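Local coordinates for LIP (Serratia marcescens, PDB 4A1R), which serves as a membrane-bound component of the type VI secretion system, a lipoprotein of the TssJ family built as a beta-sandwich, at residues Ser58-Gly61 and Asn62-Leu65; Phe71-Pro74 and Gly75-Gly78. All blocks are in the same frame, centred on the assembly; numbering follows the deposited sequence.

Both contacts are local turns at the two ends of strand 64-72, an outermost strand of the antiparallel sheet in this beta-sandwich. Contact 1 leads into the strand from helix 49-60, and contact 2 leads out of it toward strand 79-84 of the other sheet. Their centres are about 28 Å apart, on opposite sides of the chain's centre. Contact 1 is partly buried, with two leucines meeting beside backbone bonds and one serine hydroxyl. Contact 2 lies at the surface and depends on polar groups: a type II turn, a glutamine amide oxygen and a water. In each turn a glycine takes a positive phi, G61 just after the helix and G75 at the second corner of the type II turn.

Contact 1 (Ser58-Gly61 and Asn62-Leu65); sequences SVLG and NSLL
L60 and the pair S63 and L64 meet in a tight local connection, where helix 49-60 ends and the chain turns through a short 3-10 segment into strand 64-72. The last carbonyl of the helix organises the turn. L60 O accepts the backbone N-H of S63 (N to O 3.1 Å) and also the hydroxyl of the same residue, with S63 OG 2.8 Å from L60 O. Both donors come from one face of the carbonyl plane, the N-H well above it and the hydroxyl tilted out of it, so a single serine grips the helix end twice. The hydroxyl reaches back because chi1 of S63 (82°) sets OG between the backbone N and the carbonyl carbon, a conformation that also brings OG to 3.4 Å from L60 CB. A second backbone bond follows one residue on, from L64 N to G61 O at 3.1 Å, nearly straight at 164°. G61 is the first residue to leave helical geometry; its positive phi lets the backbone swing out of the helix.

The apolar part lies alongside these bonds. L60 CB packs on L64 CB at 3.8 Å, and L60 CD1 touches the same L64 CB at 4.0 Å, the two side chains crossing at a slant. With CG of L64 anti to its backbone N (chi1 177°), CD1 comes within 4.2 Å of L60 CD1.

The two leucines share L36 of strand 31-38, while L60 also touches L52 within its own helix and F44 of helix 42-46. S63 bonds through its backbone to R39, just past strand 31-38, and L65 to L37 within it, so the turn delivers the chain directly into antiparallel pairing with that strand.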
ATOM      1  N   SER A  58       1.739   1.168 -17.677  1.00 36.65           N
ATOM      2  CA  SER A  58       2.554   0.613 -18.737  1.00 40.49           C
ATOM      3  C   SER A  58       3.354  -0.581 -18.237  1.00 45.42           C
ATOM      4  O   SER A  58       3.316  -1.656 -18.838  1.00 49.88           O
ATOM      5  CB  SER A  58       3.486   1.673 -19.324  1.00 47.61           C
ATOM      6  OG  SER A  58       4.401   1.088 -20.230  1.00 52.54           O
ATOM      7  N   VAL A  59       4.062  -0.412 -17.125  1.00 40.39           N
ATOM      8  CA  VAL A  59       4.895  -1.505 -16.623  1.00 35.73           C
ATOM      9  C   VAL A  59       4.052  -2.625 -15.996  1.00 41.11           C
ATOM     10  O   VAL A  59       4.430  -3.781 -16.077  1.00 38.37           O
ATOM     11  CB  VAL A  59       6.081  -1.024 -15.729  1.00 36.07           C
ATOM     12  CG1 VAL A  59       5.633  -0.721 -14.304  1.00 38.28           C
ATOM     13  CG2 VAL A  59       7.182  -2.073 -15.717  1.00 37.97           C
ATOM     14  N   LEU A  60       2.895  -2.300 -15.413  1.00 38.12           N
ATOM     15  CA  LEU A  60       2.081  -3.343 -14.763  1.00 45.73           C
ATOM     16  C   LEU A  60       1.009  -3.992 -15.642  1.00 51.09           C
ATOM     17  O   LEU A  60       0.584  -5.122 -15.364  1.00 40.93           O
ATOM     18  CB  LEU A  60       1.459  -2.842 -13.454  1.00 33.48           C
ATOM     19  CG  LEU A  60       2.435  -2.266 -12.419  1.00 34.56           C
ATOM     20  CD1 LEU A  60       1.665  -1.602 -11.298  1.00 34.25           C
ATOM     21  CD2 LEU A  60       3.371  -3.326 -11.878  1.00 28.52           C
ATOM     22  N   GLY A  61       0.570  -3.271 -16.675  1.00 46.41           N
ATOM     23  CA  GLY A  61      -0.451  -3.760 -17.600  1.00 50.58           C
ATOM     24  C   GLY A  61      -1.748  -4.158 -16.928  1.00 45.98           C
ATOM     25  O   GLY A  61      -2.293  -3.427 -16.094  1.00 42.17           O
ATOM     26  N   ASN A  62      -2.212  -5.346 -17.288  1.00 48.20           N
ATOM     27  CA  ASN A  62      -3.470  -5.910 -16.826  1.00 52.87           C
ATOM     28  C   ASN A  62      -3.419  -6.191 -15.339  1.00 43.65           C
ATOM     29  O   ASN A  62      -4.462  -6.383 -14.705  1.00 43.95           O
ATOM     30  CB  ASN A  62      -3.795  -7.208 -17.588  0.50 59.60           C
ATOM     31  CG  ASN A  62      -4.095  -6.975 -19.060  0.50 60.35           C
ATOM     32  OD1 ASN A  62      -5.144  -6.433 -19.419  0.50 66.68           O
ATOM     33  ND2 ASN A  62      -3.182  -7.404 -19.921  0.50 65.45           N
ATOM     34  N   SER A  63      -2.212  -6.213 -14.769  1.00 33.58           N
ATOM     35  CA  SER A  63      -2.099  -6.476 -13.344  1.00 33.10           C
ATOM     36  C   SER A  63      -2.553  -5.291 -12.483  1.00 23.31           C
ATOM     37  O   SER A  63      -2.913  -5.484 -11.335  1.00 30.58           O
ATOM     38  CB  SER A  63      -0.716  -7.000 -12.928  1.00 36.11           C
ATOM     39  OG  SER A  63       0.227  -5.946 -12.764  1.00 35.31           O
ATOM     40  N   LEU A  64      -2.604  -4.098 -13.065  1.00 28.32           N
ATOM     41  CA  LEU A  64      -3.009  -2.927 -12.308  1.00 30.29           C
ATOM     42  C   LEU A  64      -4.502  -2.609 -12.468  1.00 26.85           C
ATOM     43  O   LEU A  64      -4.970  -2.211 -13.533  1.00 35.85           O
ATOM     44  CB  LEU A  64      -2.123  -1.721 -12.641  1.00 24.66           C
ATOM     45  CG  LEU A  64      -2.477  -0.375 -11.978  1.00 27.39           C
ATOM     46  CD1 LEU A  64      -2.259  -0.374 -10.475  1.00 24.14           C
ATOM     47  CD2 LEU A  64      -1.767   0.796 -12.654  1.00 29.56           C
ATOM     48  N   LEU A  65      -5.224  -2.784 -11.377  1.00 29.61           N
ATOM     49  CA  LEU A  65      -6.640  -2.483 -11.341  1.00 30.02           C
ATOM     50  C   LEU A  65      -6.913  -1.032 -11.021  1.00 33.28           C
ATOM     51  O   LEU A  65      -7.722  -0.393 -11.683  1.00 38.85           O
ATOM     52  CB  LEU A  65      -7.342  -3.379 -10.319  1.00 30.25           C
ATOM     53  CG  LEU A  65      -7.280  -4.880 -10.613  1.00 34.49           C
ATOM     54  CD1 LEU A  65      -8.193  -5.640  -9.663  1.00 37.36           C
ATOM     55  CD2 LEU A  65      -7.628  -5.168 -12.069  1.00 39.33           C
TER

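Contact 2 (Phe71-Pro74 and Gly75-Gly78); sequences FLTP and GQTG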
ATOM      1  N   PHE A  71       0.277  12.271   0.463  1.00 22.31           N
ATOM      2  CA  PHE A  71       1.516  12.552   1.194  1.00 26.47           C
ATOM      3  C   PHE A  71       1.337  12.344   2.693  1.00 20.58           C
ATOM      4  O   PHE A  71       0.280  12.661   3.271  1.00 28.70           O
ATOM      5  CB  PHE A  71       1.972  13.992   0.995  1.00 25.15           C
ATOM      6  CG  PHE A  71       2.654  14.242  -0.309  1.00 28.49           C
ATOM      7  CD1 PHE A  71       1.911  14.549  -1.445  1.00 30.03           C
ATOM      8  CD2 PHE A  71       4.040  14.167  -0.414  1.00 23.23           C
ATOM      9  CE1 PHE A  71       2.536  14.783  -2.665  1.00 35.00           C
ATOM     10  CE2 PHE A  71       4.666  14.410  -1.635  1.00 24.15           C
ATOM     11  CZ  PHE A  71       3.919  14.715  -2.757  1.00 29.27           C
ATOM     12  N   LEU A  72       2.413  11.879   3.328  1.00 29.31           N
ATOM     13  CA  LEU A  72       2.407  11.592   4.741  1.00 22.72           C
ATOM     14  C   LEU A  72       3.491  12.511   5.329  1.00 22.89           C
ATOM     15  O   LEU A  72       4.620  12.526   4.830  1.00 23.96           O
ATOM     16  CB  LEU A  72       2.746  10.106   4.880  1.00 32.27           C
ATOM     17  CG  LEU A  72       2.583   9.276   6.133  1.00 29.79           C
ATOM     18  CD1 LEU A  72       1.176   9.408   6.698  1.00 31.25           C
ATOM     19  CD2 LEU A  72       2.920   7.843   5.742  1.00 23.92           C
ATOM     20  N   THR A  73       3.130  13.299   6.334  1.00 23.46           N
ATOM     21  CA  THR A  73       4.059  14.183   7.087  1.00 30.02           C
ATOM     22  C   THR A  73       4.854  13.399   8.153  1.00 26.98           C
ATOM     23  O   THR A  73       4.280  12.575   8.860  1.00 30.15           O
ATOM     24  CB  THR A  73       3.258  15.279   7.802  1.00 30.92           C
ATOM     25  OG1 THR A  73       2.382  15.888   6.852  1.00 35.15           O
ATOM     26  CG2 THR A  73       4.177  16.360   8.443  1.00 24.65           C
ATOM     27  N   PRO A  74       6.167  13.659   8.287  1.00 30.09           N
ATOM     28  CA  PRO A  74       6.916  13.013   9.364  1.00 29.86           C
ATOM     29  C   PRO A  74       6.199  13.207  10.700  1.00 26.24           C
ATOM     30  O   PRO A  74       5.732  14.292  10.997  1.00 30.28           O
ATOM     31  CB  PRO A  74       8.238  13.784   9.369  1.00 34.04           C
ATOM     32  CG  PRO A  74       8.411  14.176   7.934  1.00 34.05           C
ATOM     33  CD  PRO A  74       7.032  14.523   7.467  1.00 29.64           C
ATOM     34  N   GLY A  75       6.073  12.145  11.467  1.00 25.00           N
ATOM     35  CA  GLY A  75       5.409  12.236  12.773  1.00 27.08           C
ATOM     36  C   GLY A  75       3.909  12.036  12.742  1.00 29.13           C
ATOM     37  O   GLY A  75       3.302  11.805  13.787  1.00 34.53           O
ATOM     38  N   GLN A  76       3.298  12.087  11.557  1.00 32.18           N
ATOM     39  CA  GLN A  76       1.835  11.960  11.445  1.00 29.67           C
ATOM     40  C   GLN A  76       1.364  10.546  11.815  1.00 25.26           C
ATOM     41  O   GLN A  76       1.987   9.567  11.450  1.00 24.46           O
ATOM     42  CB  GLN A  76       1.397  12.329  10.031  1.00 36.04           C
ATOM     43  CG  GLN A  76      -0.073  12.658   9.848  1.00 42.75           C
ATOM     44  CD  GLN A  76      -0.359  13.330   8.511  1.00 37.77           C
ATOM     45  OE1 GLN A  76       0.242  12.997   7.473  1.00 34.91           O
ATOM     46  NE2 GLN A  76      -1.271  14.292   8.529  1.00 47.16           N
ATOM     47  N   THR A  77       0.259  10.446  12.556  1.00 33.46           N
ATOM     48  CA  THR A  77      -0.314   9.150  12.917  1.00 28.06           C
ATOM     49  C   THR A  77      -1.769   9.027  12.456  1.00 24.77           C
ATOM     50  O   THR A  77      -2.516  10.005  12.487  1.00 31.03           O
ATOM     51  CB  THR A  77      -0.322   8.886  14.442  1.00 31.02           C
ATOM     52  OG1 THR A  77      -0.732  10.074  15.125  1.00 41.04           O
ATOM     53  CG2 THR A  77       1.057   8.476  14.928  1.00 34.07           C
ATOM     54  N   GLY A  78      -2.162   7.810  12.090  1.00 27.25           N
ATOM     55  CA  GLY A  78      -3.576   7.501  11.800  1.00 29.14           C
ATOM     56  C   GLY A  78      -4.162   8.065  10.528  1.00 29.36           C
ATOM     57  O   GLY A  78      -5.378   8.303  10.438  1.00 31.88           O
TER
HETATM   58  O   HOH W   1       0.584  15.009   4.856  1.00 36.72           O
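Backbone bonding closes the turn from T73 to Q76, a type II beta turn: Q76 N donates to T73 O at 2.9 Å. P74 and G75 occupy its two corners, and the positive phi of G75 (88°) is what the second corner of a type II turn requires, and glycine takes it readily.

Side-chain bonding doubles the closure. The amide oxygen of Q76 turns back to the strand end and accepts T73 N, with OE1 3.1 Å from that nitrogen and the N-H pointing almost straight at it (168°), though from above the amide plane. An extended chain makes this possible: CG lies anti to the backbone N (chi1 -162°) and chi2 continues outstretched; the glutamine side chain crosses that of T73 at about a right angle and brings OE1 to the T73 N-H. A water bridges F71 O (2.8 Å) and T73 OG1, with a weak, longer bond to Q76 OE1.

Van der Waals contact is slight: the methyl L72 CD1 lies 3.8 Å from Q76 OE1, while L72 itself packs on F14 and I33.

K79 NZ also bonds both Q76 OE1 and F71 O. Its positive charge would probably polarise the amide C=O, whose density K79 NZ and T73 N share in this polar, partly water-mediated surface turn.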